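PDB 7L32: MPT synthase subunit 2 from Burkholderia ambifaria, which serves as the large, catalytic subunit of molybdopterin synthase, probably converting cyclic pyranopterin monophosphate to molybdopterin with sulfur delivered by the small subunit. Local coordinates for residues V86-R91 / V102-V107; L70-A75 / M122-T127; M57-Y62 / G93-L98. All blocks are in the same frame, centred on the assembly; numbering follows the deposited sequence. Where two conformers were deposited one is given.

Interaction 1 of 3, residues V86-R91 / V102-V107; sequences VAIVHR and VMVATV
Val89 and Met103 form one of two hydrogen-bonded pairs that join strands 86-91 and 102-107, the antiparallel inner neighbours of the mixed sheet in the alpha/beta-hammerhead fold of MoaE proteins. Met103 N gives a 2.9 Å bond to Val89 O, and Val89 N returns the favour to Met103 O; Ala87 and Ala105 repeat the exchange, with Ala87 N 2.8 Å from Ala105 O. Beta-branched residues suit these extended backbones, and both surfaces of the sheet are clothed by helices. Ile88, Val104 and Thr106 meet helix 111-128, whereas Val89, Met103 and Ala105 meet helix 21-30, the small alanine leaving Leu28 close to the strand. Met103 carries CG between its backbone N and carbonyl carbon (chi1 62°), which lays CG against Val89 CB at 3.8 Å. Thr106 also lies on the face of Val86: its CG2 runs beside Val86 CG2 at 4.1 Å while OG1 bonds to Ala114 O. Packing is closest at His90, where Val102 CG2 approaches the ring carbon CD2 to 3.5 Å and Val102 CB lies over the ring face, a CH-pi contact displaced toward the rim. One residue on, the contact loosens: partly exposed Arg91 leads its guanidinium away from the opposite strand, to bond Thr16 O and Gln100 O. Phe131 also stacks on the imidazole. Arg91 O lies in the plane of that ring and accepts from His90 ND1 at 2.9 Å, which restrains the turn of the imidazole about its CB-CG bond.

Interaction 2 of 3, residues L70-A75 / M122-T127; sequences LEKIAA and MDYLKT
Tyr124 OH, at the outer margin of the packing between helices 70-75 and 122-127, is linked to a water by a short 2.6 Å hydrogen bond in the plane of its ring. The same water accepts a long, weak bond from Lys72 NZ, and the extended lysine chain crosses the phenol at about a right angle, with Lys72 CE 3.8 Å from Tyr124 OH. An amphipathic lysine fits here: its methylenes cover the aromatic tip and its ammonium reaches water. Deeper in, Ile73 presses on the ring itself. Its CG1 stands 3.3 Å from the ring centroid, only 9° off the normal, a close CH-pi contact; a chi1 of -161° sets Tyr124 CG opposite the backbone N and carries the ring out to meet it. Ile73 CD1 continues past the ring to the backbone of Leu125. Beside this, Leu70 CD2 and Leu125 CD1 meet obliquely at 3.9 Å, above the strands that supply Ile12 and His90. The axes pass 9.9 Å apart, running nearly antiparallel at 154°. The neighbouring residue Asp123 forms a salt bridge to Arg111 of the second subunit. Within the contact, shape and dispersion rather than direct polar bonds thus join the helices, with a water bridging the tyrosine and lysine at the margin.

Interaction 3 of 3, residues M57-Y62 / G93-L98; sequences MELEHY and GRLLPL
Glu58 and Arg94 face one another across a non-hydrogen-bonded pair, their side chains crossing obliquely on the same side of the sheet. What touches is aliphatic: Glu58 CG lies 4.1 Å from Arg94 CG. Beyond that the chains part, because Arg94 runs straight out while Glu58 bends at chi2, leaving the carboxylate and guanidinium planes 74° apart and Glu58 OE2 5.0 Å from Arg94 NE. The opposite charges may still attract, but OE2 makes its salt bridge with Lys134 on the adjacent strand. The other side carries Met57, Leu59 and Leu95. Here Leu59 CD1 and Leu95 CD1 approach diagonally to 4.2 Å, apolar groups turned to the better buried surface, and Met57 CB comes within 3.8 Å of Leu95 O. Backbone pairs flank Glu58 and Arg94: Leu95 N bonds Met57 O at 2.7 Å, almost straight at 177°, and Gly93 N bonds Leu59 O at 2.8 Å. Gly93 has a positive phi of 102°, a backbone shape in which a beta carbon would strike the preceding carbonyl oxygen. The short strand 93-95 is the outer strand of an antiparallel beta ladder at the edge of the chain's second sheet, with charged side chains on one face of this strand pair and apolar ones on the other.

From the N terminus, strand 57-61 is the first of the segments in these contacts, and interaction 3 closes the loop from it to 93-98, adding the short strand to the antiparallel sheet. Helix 65-80 and strand 85-91 lie within that loop. Interaction 2 ties the helix forward to helix 111-128, closing a longer loop that contains interaction 1, where strand 85-91 pairs with strand 100-108. Interaction 3 crosses both others along the chain. In space, Leu125 of interaction 2 rests on Ile88, His90 and Val102, joining the helix pair to the mixed sheet, and Leu59 CD1 meets His90 CE1 at 3.7 Å, joining the two sheets. Interactions 2 and 3 do not touch.

Interaction 1 of 3, residues V86-R91 / V102-V107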
loop_
_atom_site.group_PDB
_atom_site.type_symbol
_atom_site.label_atom_id
_atom_site.label_comp_id
_atom_site.label_asym_id
_atom_site.label_seq_id
_atom_site.Cartn_x
_atom_site.Cartn_y
_atom_site.Cartn_z
ATOM N N VAL A 86 -7.965 -1.124 10.131
ATOM C CA VAL A 86 -7.665 0.105 9.396
ATOM C C VAL A 86 -6.973 1.087 10.331
ATOM O O VAL A 86 -7.431 1.299 11.460
ATOM C CB VAL A 86 -8.951 0.779 8.846
ATOM C CG1 VAL A 86 -8.606 2.083 8.088
ATOM C CG2 VAL A 86 -9.778 -0.169 8.000
ATOM N N ALA A 87 -5.913 1.740 9.846
ATOM C CA ALA A 87 -5.297 2.854 10.568
ATOM C C ALA A 87 -5.199 4.054 9.634
ATOM O O ALA A 87 -4.872 3.902 8.457
ATOM C CB ALA A 87 -3.902 2.492 11.111
ATOM N N ILE A 88 -5.522 5.247 10.143
ATOM C CA ILE A 88 -5.441 6.478 9.361
ATOM C C ILE A 88 -4.734 7.527 10.208
ATOM O O ILE A 88 -5.121 7.756 11.364
ATOM C CB ILE A 88 -6.834 7.003 8.948
ATOM C CG1 ILE A 88 -7.657 5.927 8.213
ATOM C CG2 ILE A 88 -6.689 8.307 8.084
ATOM C CD1 ILE A 88 -9.158 6.277 8.053
ATOM N N VAL A 89 -3.702 8.157 9.644
ATOM C CA VAL A 89 -3.087 9.345 10.249
ATOM C C VAL A 89 -3.078 10.443 9.195
ATOM O O VAL A 89 -2.537 10.253 8.099
ATOM C CB VAL A 89 -1.660 9.083 10.756
ATOM C CG1 VAL A 89 -1.102 10.344 11.473
ATOM C CG2 VAL A 89 -1.605 7.853 11.695
ATOM N N HIS A 90 -3.680 11.590 9.509
ATOM C CA HIS A 90 -3.696 12.698 8.568
ATOM C C HIS A 90 -3.072 13.919 9.235
ATOM O O HIS A 90 -3.332 14.188 10.411
ATOM C CB HIS A 90 -5.130 13.006 8.099
ATOM C CG HIS A 90 -5.200 13.691 6.767
ATOM N ND1 HIS A 90 -4.626 14.922 6.528
ATOM C CD2 HIS A 90 -5.825 13.340 5.615
ATOM C CE1 HIS A 90 -4.871 15.290 5.281
ATOM N NE2 HIS A 90 -5.599 14.350 4.705
ATOM N N ARG A 91 -2.224 14.634 8.502
ATOM C CA ARG A 91 -1.596 15.819 9.071
ATOM C C ARG A 91 -2.384 17.067 8.702
ATOM O O ARG A 91 -3.147 17.086 7.731
ATOM C CB ARG A 91 -0.155 15.962 8.599
ATOM C CG ARG A 91 0.737 14.813 9.064
ATOM C CD ARG A 91 2.153 15.003 8.581
ATOM N NE ARG A 91 2.817 16.103 9.265
ATOM C CZ ARG A 91 3.890 16.729 8.804
ATOM N NH1 ARG A 91 4.420 16.417 7.631
ATOM N NH2 ARG A 91 4.442 17.699 9.533
ATOM N N VAL A 102 -0.651 12.196 4.478
ATOM C CA VAL A 102 -1.655 11.260 4.965
ATOM C C VAL A 102 -1.102 9.862 4.770
ATOM O O VAL A 102 -0.385 9.602 3.803
ATOM C CB VAL A 102 -2.993 11.461 4.220
ATOM C CG1 VAL A 102 -2.805 11.356 2.712
ATOM C CG2 VAL A 102 -4.069 10.493 4.704
ATOM N N MET A 103 -1.402 8.979 5.712
ATOM C CA MET A 103 -1.157 7.559 5.507
ATOM C C MET A 103 -2.412 6.783 5.863
ATOM O O MET A 103 -3.121 7.120 6.822
ATOM C CB MET A 103 0.040 7.049 6.334
ATOM C CG MET A 103 -0.077 7.152 7.851
ATOM S SD MET A 103 0.948 5.814 8.555
ATOM C CE MET A 103 -0.133 4.446 8.239
ATOM N N VAL A 104 -2.694 5.757 5.070
ATOM C CA VAL A 104 -3.756 4.805 5.362
ATOM C C VAL A 104 -3.123 3.423 5.284
ATOM O O VAL A 104 -2.406 3.137 4.321
ATOM C CB VAL A 104 -4.929 4.911 4.372
ATOM C CG1 VAL A 104 -5.927 3.757 4.628
ATOM C CG2 VAL A 104 -5.639 6.287 4.537
ATOM N N ALA A 105 -3.332 2.605 6.312
ATOM C CA ALA A 105 -2.839 1.221 6.305
ATOM C C ALA A 105 -3.991 0.286 6.660
ATOM O O ALA A 105 -4.793 0.588 7.552
ATOM C CB ALA A 105 -1.690 1.041 7.299
ATOM N N THR A 106 -4.084 -0.849 5.960
ATOM C CA THR A 106 -5.094 -1.852 6.253
ATOM C C THR A 106 -4.406 -3.202 6.352
ATOM O O THR A 106 -3.371 -3.428 5.726
ATOM C CB THR A 106 -6.200 -1.930 5.190
ATOM O OG1 THR A 106 -5.644 -2.325 3.917
ATOM C CG2 THR A 106 -6.942 -0.573 5.040
ATOM N N VAL A 107 -4.968 -4.089 7.161
ATOM C CA VAL A 107 -4.460 -5.453 7.262
ATOM C C VAL A 107 -5.632 -6.407 7.096
ATOM O O VAL A 107 -6.766 -6.107 7.495
ATOM C CB VAL A 107 -3.690 -5.707 8.587
ATOM C CG1 VAL A 107 -4.569 -5.470 9.838
ATOM C CG2 VAL A 107 -3.081 -7.114 8.615
#

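Interaction 2 of 3, residues L70-A75 / M122-T127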
loop_
_atom_site.group_PDB
_atom_site.type_symbol
_atom_site.label_atom_id
_atom_site.label_comp_id
_atom_site.label_asym_id
_atom_site.label_seq_id
_atom_site.Cartn_x
_atom_site.Cartn_y
_atom_site.Cartn_z
ATOM N N LEU A 70 -13.691 10.397 9.526
ATOM C CA LEU A 70 -12.700 9.357 9.246
ATOM C C LEU A 70 -13.083 8.039 9.916
ATOM O O LEU A 70 -12.883 6.957 9.340
ATOM C CB LEU A 70 -11.316 9.817 9.701
ATOM C CG LEU A 70 -10.704 11.023 8.974
ATOM C CD1 LEU A 70 -9.388 11.420 9.631
ATOM C CD2 LEU A 70 -10.500 10.735 7.457
ATOM N N GLU A 71 -13.629 8.110 11.137
ATOM C CA GLU A 71 -14.086 6.908 11.830
ATOM C C GLU A 71 -15.233 6.240 11.072
ATOM O O GLU A 71 -15.306 5.007 11.003
ATOM C CB GLU A 71 -14.519 7.262 13.262
ATOM C CG GLU A 71 -13.350 7.632 14.182
ATOM C CD GLU A 71 -13.778 8.447 15.404
ATOM O OE1 GLU A 71 -15.004 8.624 15.631
ATOM O OE2 GLU A 71 -12.879 8.924 16.133
ATOM N N LYS A 72 -16.156 7.040 10.526
ATOM C CA LYS A 72 -17.255 6.505 9.725
ATOM C C LYS A 72 -16.743 5.814 8.464
ATOM O O LYS A 72 -17.254 4.754 8.068
ATOM C CB LYS A 72 -18.210 7.638 9.352
ATOM C CG LYS A 72 -19.261 7.289 8.316
ATOM C CD LYS A 72 -20.170 8.512 8.018
ATOM C CE LYS A 72 -21.452 8.080 7.290
ATOM N NZ LYS A 72 -22.301 9.221 6.822
ATOM N N ILE A 73 -15.748 6.417 7.810
ATOM C CA ILE A 73 -15.153 5.810 6.612
ATOM C C ILE A 73 -14.526 4.460 6.956
ATOM O O ILE A 73 -14.750 3.455 6.268
ATOM C CB ILE A 73 -14.119 6.771 5.996
ATOM C CG1 ILE A 73 -14.822 8.000 5.412
ATOM C CG2 ILE A 73 -13.240 6.030 4.938
ATOM C CD1 ILE A 73 -13.883 9.155 5.148
ATOM N N ALA A 74 -13.730 4.414 8.028
ATOM C CA ALA A 74 -13.097 3.143 8.406
ATOM C C ALA A 74 -14.133 2.097 8.794
ATOM O O ALA A 74 -13.983 0.911 8.471
ATOM C CB ALA A 74 -12.109 3.366 9.551
ATOM N N ALA A 75 -15.193 2.514 9.501
ATOM C CA ALA A 75 -16.253 1.581 9.871
ATOM C C ALA A 75 -16.939 0.996 8.636
ATOM O O ALA A 75 -17.246 -0.204 8.600
ATOM C CB ALA A 75 -17.283 2.277 10.779
ATOM N N MET A 122 -9.016 5.559 1.034
ATOM C CA MET A 122 -8.404 6.751 0.437
ATOM C C MET A 122 -9.395 7.507 -0.445
ATOM O O MET A 122 -9.476 8.747 -0.377
ATOM C CB MET A 122 -7.144 6.388 -0.389
ATOM C CG MET A 122 -5.843 6.262 0.463
ATOM S SD MET A 122 -5.462 7.796 1.386
ATOM C CE MET A 122 -5.268 8.940 0.035
ATOM N N ASP A 123 -10.158 6.787 -1.284
ATOM C CA ASP A 123 -11.140 7.443 -2.156
ATOM C C ASP A 123 -12.184 8.195 -1.331
ATOM O O ASP A 123 -12.545 9.330 -1.651
ATOM C CB ASP A 123 -11.849 6.412 -3.038
ATOM C CG ASP A 123 -10.981 5.913 -4.188
ATOM O OD1 ASP A 123 -9.951 6.551 -4.515
ATOM O OD2 ASP A 123 -11.353 4.868 -4.751
ATOM N N TYR A 124 -12.713 7.542 -0.296
ATOM C CA TYR A 124 -13.751 8.147 0.548
ATOM C C TYR A 124 -13.178 9.313 1.350
ATOM O O TYR A 124 -13.810 10.379 1.470
ATOM C CB TYR A 124 -14.300 7.047 1.469
ATOM C CG TYR A 124 -15.644 7.203 2.153
ATOM C CD1 TYR A 124 -16.324 8.417 2.179
ATOM C CD2 TYR A 124 -16.193 6.129 2.862
ATOM C CE1 TYR A 124 -17.546 8.548 2.853
ATOM C CE2 TYR A 124 -17.420 6.248 3.539
ATOM C CZ TYR A 124 -18.085 7.463 3.530
ATOM O OH TYR A 124 -19.292 7.599 4.196
ATOM N N LEU A 125 -11.965 9.138 1.877
ATOM C CA LEU A 125 -11.271 10.225 2.569
ATOM C C LEU A 125 -11.122 11.451 1.670
ATOM O O LEU A 125 -11.470 12.580 2.060
ATOM C CB LEU A 125 -9.891 9.729 3.037
ATOM C CG LEU A 125 -8.969 10.647 3.850
ATOM C CD1 LEU A 125 -7.993 9.777 4.665
ATOM C CD2 LEU A 125 -8.178 11.635 2.972
ATOM N N LYS A 126 -10.592 11.249 0.458
ATOM C CA LYS A 126 -10.269 12.381 -0.415
ATOM C C LYS A 126 -11.519 13.110 -0.902
ATOM O O LYS A 126 -11.478 14.325 -1.151
ATOM C CB LYS A 126 -9.426 11.897 -1.599
ATOM C CG LYS A 126 -7.976 11.589 -1.222
ATOM C CD LYS A 126 -7.221 12.894 -0.889
ATOM C CE LYS A 126 -5.755 12.659 -0.497
ATOM N NZ LYS A 126 -4.983 13.951 -0.212
ATOM N N THR A 127 -12.642 12.410 -1.001
ATOM C CA THR A 127 -13.859 13.034 -1.491
ATOM C C THR A 127 -14.787 13.506 -0.381
ATOM O O THR A 127 -15.592 14.419 -0.622
ATOM C CB THR A 127 -14.612 12.069 -2.431
ATOM O OG1 THR A 127 -14.987 10.880 -1.719
ATOM C CG2 THR A 127 -13.721 11.681 -3.615
HETATM O O HOH W 1 -20.648 9.836 4.063
#

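Interaction 3 of 3, residues M57-Y62 / G93-L98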
loop_
_atom_site.group_PDB
_atom_site.type_symbol
_atom_site.label_atom_id
_atom_site.label_comp_id
_atom_site.label_asym_id
_atom_site.label_seq_id
_atom_site.Cartn_x
_atom_site.Cartn_y
_atom_site.Cartn_z
ATOM N N MET A 57 1.388 24.552 1.357
ATOM C CA MET A 57 0.016 24.123 1.597
ATOM C C MET A 57 -0.299 24.269 3.079
ATOM O O MET A 57 0.400 23.705 3.926
ATOM C CB MET A 57 -0.177 22.676 1.132
ATOM C CG MET A 57 -1.563 22.081 1.429
ATOM S SD MET A 57 -1.726 20.305 1.114
ATOM C CE MET A 57 -0.490 20.028 -0.158
ATOM N N GLU A 58 -1.346 25.039 3.387
ATOM C CA GLU A 58 -1.858 25.170 4.745
ATOM C C GLU A 58 -3.197 24.444 4.786
ATOM O O GLU A 58 -4.165 24.894 4.159
ATOM C CB GLU A 58 -2.013 26.633 5.149
ATOM C CG GLU A 58 -0.699 27.351 5.403
ATOM C CD GLU A 58 -0.827 28.422 6.460
ATOM O OE1 GLU A 58 -1.649 28.242 7.384
ATOM O OE2 GLU A 58 -0.132 29.456 6.354
ATOM N N LEU A 59 -3.244 23.339 5.532
ATOM C CA LEU A 59 -4.411 22.478 5.686
ATOM C C LEU A 59 -4.980 22.624 7.088
ATOM O O LEU A 59 -4.229 22.634 8.067
ATOM C CB LEU A 59 -4.071 20.989 5.488
ATOM C CG LEU A 59 -4.336 20.300 4.160
ATOM C CD1 LEU A 59 -4.099 18.780 4.311
ATOM C CD2 LEU A 59 -5.746 20.612 3.692
ATOM N N GLU A 60 -6.308 22.676 7.185
ATOM C CA GLU A 60 -6.991 22.690 8.471
ATOM C C GLU A 60 -8.172 21.736 8.427
ATOM O O GLU A 60 -8.803 21.553 7.384
ATOM C CB GLU A 60 -7.468 24.110 8.851
ATOM C CG GLU A 60 -6.363 25.066 9.311
ATOM C CD GLU A 60 -5.304 24.406 10.198
ATOM O OE1 GLU A 60 -5.667 23.597 11.091
ATOM O OE2 GLU A 60 -4.100 24.689 9.998
ATOM N N HIS A 61 -8.454 21.128 9.569
ATOM C CA HIS A 61 -9.583 20.228 9.735
ATOM C C HIS A 61 -10.631 20.919 10.603
ATOM O O HIS A 61 -10.431 22.045 11.066
ATOM C CB HIS A 61 -9.138 18.902 10.364
ATOM C CG HIS A 61 -8.706 19.033 11.795
ATOM N ND1 HIS A 61 -7.719 19.908 12.196
ATOM C CD2 HIS A 61 -9.140 18.416 12.921
ATOM C CE1 HIS A 61 -7.555 19.819 13.504
ATOM N NE2 HIS A 61 -8.406 18.921 13.969
ATOM N N TYR A 62 -11.772 20.241 10.798
ATOM C CA TYR A 62 -12.819 20.685 11.718
ATOM C C TYR A 62 -12.705 19.822 12.974
ATOM O O TYR A 62 -13.101 18.646 12.947
ATOM C CB TYR A 62 -14.198 20.531 11.061
ATOM C CG TYR A 62 -15.399 21.184 11.772
ATOM C CD1 TYR A 62 -15.437 21.338 13.152
ATOM C CD2 TYR A 62 -16.501 21.617 11.040
ATOM C CE1 TYR A 62 -16.543 21.920 13.790
ATOM C CE2 TYR A 62 -17.604 22.200 11.662
ATOM C CZ TYR A 62 -17.622 22.345 13.038
ATOM O OH TYR A 62 -18.718 22.920 13.661
ATOM N N GLY A 93 -1.860 21.716 9.219
ATOM C CA GLY A 93 -0.873 22.760 9.391
ATOM C C GLY A 93 -0.200 23.156 8.091
ATOM O O GLY A 93 -0.705 22.930 6.991
ATOM N N ARG A 94 0.969 23.770 8.233
ATOM C CA ARG A 94 1.730 24.271 7.092
ATOM C C ARG A 94 2.638 23.151 6.592
ATOM O O ARG A 94 3.594 22.764 7.272
ATOM C CB ARG A 94 2.523 25.510 7.500
ATOM C CG ARG A 94 3.119 26.306 6.356
ATOM C CD ARG A 94 3.778 27.573 6.895
ATOM N NE ARG A 94 4.674 28.185 5.922
ATOM C CZ ARG A 94 5.949 27.845 5.774
ATOM N NH1 ARG A 94 6.495 26.881 6.498
ATOM N NH2 ARG A 94 6.693 28.485 4.878
ATOM N N LEU A 95 2.346 22.639 5.400
ATOM C CA LEU A 95 3.043 21.485 4.839
ATOM C C LEU A 95 3.798 21.918 3.591
ATOM O O LEU A 95 3.229 22.577 2.714
ATOM C CB LEU A 95 2.062 20.365 4.506
ATOM C CG LEU A 95 1.194 19.878 5.673
ATOM C CD1 LEU A 95 0.019 19.057 5.154
ATOM C CD2 LEU A 95 2.015 19.065 6.680
ATOM N N LEU A 96 5.083 21.563 3.523
ATOM C CA LEU A 96 5.960 21.948 2.425
ATOM C C LEU A 96 5.985 20.869 1.350
ATOM O O LEU A 96 5.598 19.724 1.600
ATOM C CB LEU A 96 7.375 22.202 2.951
ATOM C CG LEU A 96 7.499 23.445 3.835
ATOM C CD1 LEU A 96 8.914 23.604 4.389
ATOM C CD2 LEU A 96 7.094 24.678 3.047
ATOM N N PRO A 97 6.442 21.204 0.142
ATOM C CA PRO A 97 6.665 20.167 -0.873
ATOM C C PRO A 97 7.545 19.052 -0.331
ATOM O O PRO A 97 8.544 19.295 0.353
ATOM C CB PRO A 97 7.355 20.926 -2.014
ATOM C CG PRO A 97 6.884 22.347 -1.849
ATOM C CD PRO A 97 6.745 22.555 -0.370
ATOM N N LEU A 98 7.154 17.822 -0.648
ATOM C CA LEU A 98 7.762 16.551 -0.274
ATOM C C LEU A 98 7.321 16.090 1.118
ATOM O O LEU A 98 7.584 14.941 1.473
ATOM C CB LEU A 98 9.304 16.560 -0.349
ATOM C CG LEU A 98 9.890 16.989 -1.696
ATOM C CD1 LEU A 98 11.421 16.994 -1.664
ATOM C CD2 LEU A 98 9.359 16.128 -2.828
#